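Local coordinates for protein amidohydrolase (Staphylococcus aureus, PDB 3NUR) that is a putative TIM-barrel amidohydrolase that carries a calcium ion and probably hydrolyses an amide bond, its substrate not being established, at residues Asn248-His253 with Tyr287-Gly292. Sequence-based numbering, arbitrary orientation.
Sequences NMIIGH and YITPSG
The first torsions of His253 and Ser291 (chi1 -48° in each) turn the imidazole and the hydroxyl beside their own backbone N, anti to the carbonyl carbon, which lets them face each other. The imidazole then lies with one face over the serine. Ser291 CB sits 3.5 Å from the centroid of the His253 ring, a CH-pi contact. Ser291 OG accepts a fairly straight hydrogen bond from His253 N (2.8 Å). The same hydroxyl is also hydrogen-bonded to Glu28, a ligand of the calcium ion. The contact thus reaches the second shell of the metal site. At the edge of the imidazole, a water in the ring plane lies 2.8 Å from His253 NE2 and donates to Ser291 O. Glu256 holds ND1, so both ring nitrogens have a partner, which probably fixes the tilt of the ring. Gly252 passes close to the serine, its CA 3.2 Å from Ser291 OG.

Before this point the two segments run as parallel strands. Tyr287 N donates to Met249 O, Ile251 N to Tyr287 O and Thr289 N to Ile251 O. On one face Ile250 CG2 touches Thr289 CG2 at 3.6 Å and packs more loosely on Tyr287 CB. On the other face Ile251 and Ile288 lie side by side, with CG1 of Ile251 4.1 Å from CG1 of Ile288. At the start of the pair, Asn248 meets the edge of the Tyr287 ring, its CG 3.8 Å from Tyr287 CE2, amide and ring planes 79° apart. Arg310 hydrogen-bonds Asn248 OD1 and makes a cation-pi contact with the Tyr287 ring.

Strands 249-251 and 286-288 are neighbours in the barrel wall. Strand 189-192 flanks 249-251 on its other side, and Leu350 of helix 336-351 packs on Asn248, Ile250 and Tyr287.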
ATOM      1  N   ASN A 248       9.355   8.131   0.754  1.00 10.24           N
ATOM      2  CA  ASN A 248       8.514   7.487   1.756  1.00 10.75           C
ATOM      3  C   ASN A 248       7.732   6.352   1.135  1.00 14.00           C
ATOM      4  O   ASN A 248       7.233   6.456   0.013  1.00 12.23           O
ATOM      5  CB  ASN A 248       7.520   8.433   2.433  1.00 12.29           C
ATOM      6  CG  ASN A 248       8.180   9.517   3.213  1.00 22.97           C
ATOM      7  OD1 ASN A 248       8.925   9.266   4.165  1.00 15.07           O
ATOM      8  ND2 ASN A 248       7.951  10.739   2.781  1.00 14.49           N
HETATM    9  N   MSE A 249       7.613   5.274   1.870  1.00 10.42           N
HETATM   10  CA  MSE A 249       6.776   4.173   1.454  1.00  9.47           C
HETATM   11  C   MSE A 249       5.676   3.940   2.451  1.00 12.33           C
HETATM   12  O   MSE A 249       5.791   4.406   3.586  1.00 12.08           O
HETATM   13  CB  MSE A 249       7.615   2.949   1.134  1.00 11.86           C
HETATM   14  CG  MSE A 249       8.301   3.217  -0.221  1.00 20.13           C
HETATM   15 SE   MSE A 249       9.280   1.848  -0.759  0.60 29.96          SE
HETATM   16  CE  MSE A 249       7.773   0.652  -1.241  1.00 25.37           C
ATOM     17  N   ILE A 250       4.570   3.317   2.013  1.00  9.33           N
ATOM     18  CA  ILE A 250       3.443   3.008   2.893  1.00  7.35           C
ATOM     19  C   ILE A 250       3.209   1.487   2.869  1.00  8.56           C
ATOM     20  O   ILE A 250       3.284   0.860   1.814  1.00  7.74           O
ATOM     21  CB  ILE A 250       2.140   3.768   2.504  1.00  8.97           C
ATOM     22  CG1 ILE A 250       2.411   5.274   2.188  1.00  9.16           C
ATOM     23  CG2 ILE A 250       1.093   3.617   3.623  1.00  7.84           C
ATOM     24  CD1 ILE A 250       1.265   5.970   1.421  1.00 11.17           C
ATOM     25  N   ILE A 251       2.952   0.905   4.041  1.00  7.59           N
ATOM     26  CA  ILE A 251       2.616  -0.509   4.181  1.00  7.59           C
ATOM     27  C   ILE A 251       1.400  -0.637   5.075  1.00 11.97           C
ATOM     28  O   ILE A 251       1.261   0.111   6.036  1.00 12.01           O
ATOM     29  CB  ILE A 251       3.778  -1.399   4.655  1.00 10.29           C
ATOM     30  CG1 ILE A 251       4.411  -0.876   5.982  1.00 10.65           C
ATOM     31  CG2 ILE A 251       4.812  -1.616   3.497  1.00 10.19           C
ATOM     32  CD1 ILE A 251       5.601  -1.770   6.527  1.00 17.70           C
ATOM     33  N   GLY A 252       0.537  -1.579   4.736  1.00  9.16           N
ATOM     34  CA  GLY A 252      -0.699  -1.836   5.451  1.00  7.52           C
ATOM     35  C   GLY A 252      -0.593  -2.947   6.462  1.00  8.92           C
ATOM     36  O   GLY A 252       0.507  -3.324   6.874  1.00  9.19           O
ATOM     37  N   HIS A 253      -1.755  -3.459   6.890  1.00  5.80           N
ATOM     38  CA  HIS A 253      -1.884  -4.556   7.853  1.00  6.04           C
ATOM     39  C   HIS A 253      -0.965  -4.396   9.051  1.00  9.33           C
ATOM     40  O   HIS A 253      -0.311  -5.365   9.501  1.00  8.28           O
ATOM     41  CB  HIS A 253      -1.748  -5.910   7.128  1.00  7.39           C
ATOM     42  CG  HIS A 253      -2.613  -5.951   5.903  1.00 10.76           C
ATOM     43  ND1 HIS A 253      -2.119  -5.587   4.654  1.00 12.09           N
ATOM     44  CD2 HIS A 253      -3.939  -6.186   5.799  1.00 12.02           C
ATOM     45  CE1 HIS A 253      -3.164  -5.623   3.837  1.00 11.54           C
ATOM     46  NE2 HIS A 253      -4.271  -6.002   4.476  1.00 12.17           N
ATOM     47  N   TYR A 287       5.314   4.695   6.398  1.00  7.97           N
ATOM     48  CA  TYR A 287       4.054   5.018   7.067  1.00  7.75           C
ATOM     49  C   TYR A 287       3.342   3.675   7.199  1.00 10.47           C
ATOM     50  O   TYR A 287       3.505   2.799   6.350  1.00  9.59           O
ATOM     51  CB  TYR A 287       3.164   5.960   6.236  1.00  8.50           C
ATOM     52  CG  TYR A 287       3.645   7.388   6.283  1.00 10.79           C
ATOM     53  CD1 TYR A 287       3.135   8.287   7.218  1.00 12.94           C
ATOM     54  CD2 TYR A 287       4.614   7.843   5.396  1.00 12.18           C
ATOM     55  CE1 TYR A 287       3.565   9.611   7.251  1.00 15.80           C
ATOM     56  CE2 TYR A 287       5.045   9.168   5.413  1.00 13.60           C
ATOM     57  CZ  TYR A 287       4.524  10.046   6.351  1.00 18.67           C
ATOM     58  OH  TYR A 287       4.942  11.354   6.359  1.00 18.14           O
ATOM     59  N   ILE A 288       2.568   3.512   8.248  1.00  7.44           N
ATOM     60  CA  ILE A 288       1.868   2.240   8.456  1.00  7.06           C
ATOM     61  C   ILE A 288       0.348   2.495   8.489  1.00  9.52           C
ATOM     62  O   ILE A 288      -0.093   3.463   9.109  1.00  9.60           O
ATOM     63  CB  ILE A 288       2.387   1.576   9.765  1.00 10.89           C
ATOM     64  CG1 ILE A 288       3.829   1.023   9.589  1.00 12.97           C
ATOM     65  CG2 ILE A 288       1.415   0.490  10.280  1.00 10.87           C
ATOM     66  CD1 ILE A 288       4.529   0.592  10.878  1.00 19.76           C
ATOM     67  N   THR A 289      -0.443   1.570   7.913  1.00  6.90           N
ATOM     68  CA  THR A 289      -1.903   1.667   7.967  1.00  5.63           C
ATOM     69  C   THR A 289      -2.510   0.379   8.557  1.00  9.79           C
ATOM     70  O   THR A 289      -1.840  -0.658   8.554  1.00  8.58           O
ATOM     71  CB  THR A 289      -2.562   1.980   6.575  1.00  9.84           C
ATOM     72  OG1 THR A 289      -2.963   0.769   5.897  1.00 10.36           O
ATOM     73  CG2 THR A 289      -1.756   2.915   5.676  1.00  9.77           C
ATOM     74  N   PRO A 290      -3.789   0.428   9.010  1.00  7.08           N
ATOM     75  CA  PRO A 290      -4.423  -0.774   9.568  1.00  8.04           C
ATOM     76  C   PRO A 290      -5.041  -1.682   8.507  1.00 10.33           C
ATOM     77  O   PRO A 290      -5.414  -2.806   8.832  1.00 10.32           O
ATOM     78  CB  PRO A 290      -5.564  -0.205  10.427  1.00  9.78           C
ATOM     79  CG  PRO A 290      -5.496   1.283  10.315  1.00 13.44           C
ATOM     80  CD  PRO A 290      -4.671   1.609   9.141  1.00  8.69           C
ATOM     81  N   SER A 291      -5.255  -1.174   7.262  1.00  9.05           N
ATOM     82  CA  SER A 291      -5.991  -1.906   6.202  1.00  7.83           C
ATOM     83  C   SER A 291      -7.328  -2.484   6.713  1.00 12.18           C
ATOM     84  O   SER A 291      -7.626  -3.659   6.473  1.00 11.92           O
ATOM     85  CB  SER A 291      -5.137  -3.029   5.616  1.00 10.32           C
ATOM     86  OG  SER A 291      -3.838  -2.591   5.285  1.00 14.41           O
ATOM     87  N   GLY A 292      -8.085  -1.688   7.466  1.00 11.10           N
ATOM     88  CA  GLY A 292      -9.383  -2.102   7.994  1.00 10.73           C
ATOM     89  C   GLY A 292      -9.356  -3.141   9.104  1.00 14.25           C
ATOM     90  O   GLY A 292     -10.414  -3.665   9.477  1.00 12.14           O
TER
HETATM   91  O   HOH W   1      -7.060  -6.077   4.932  1.00 13.94           O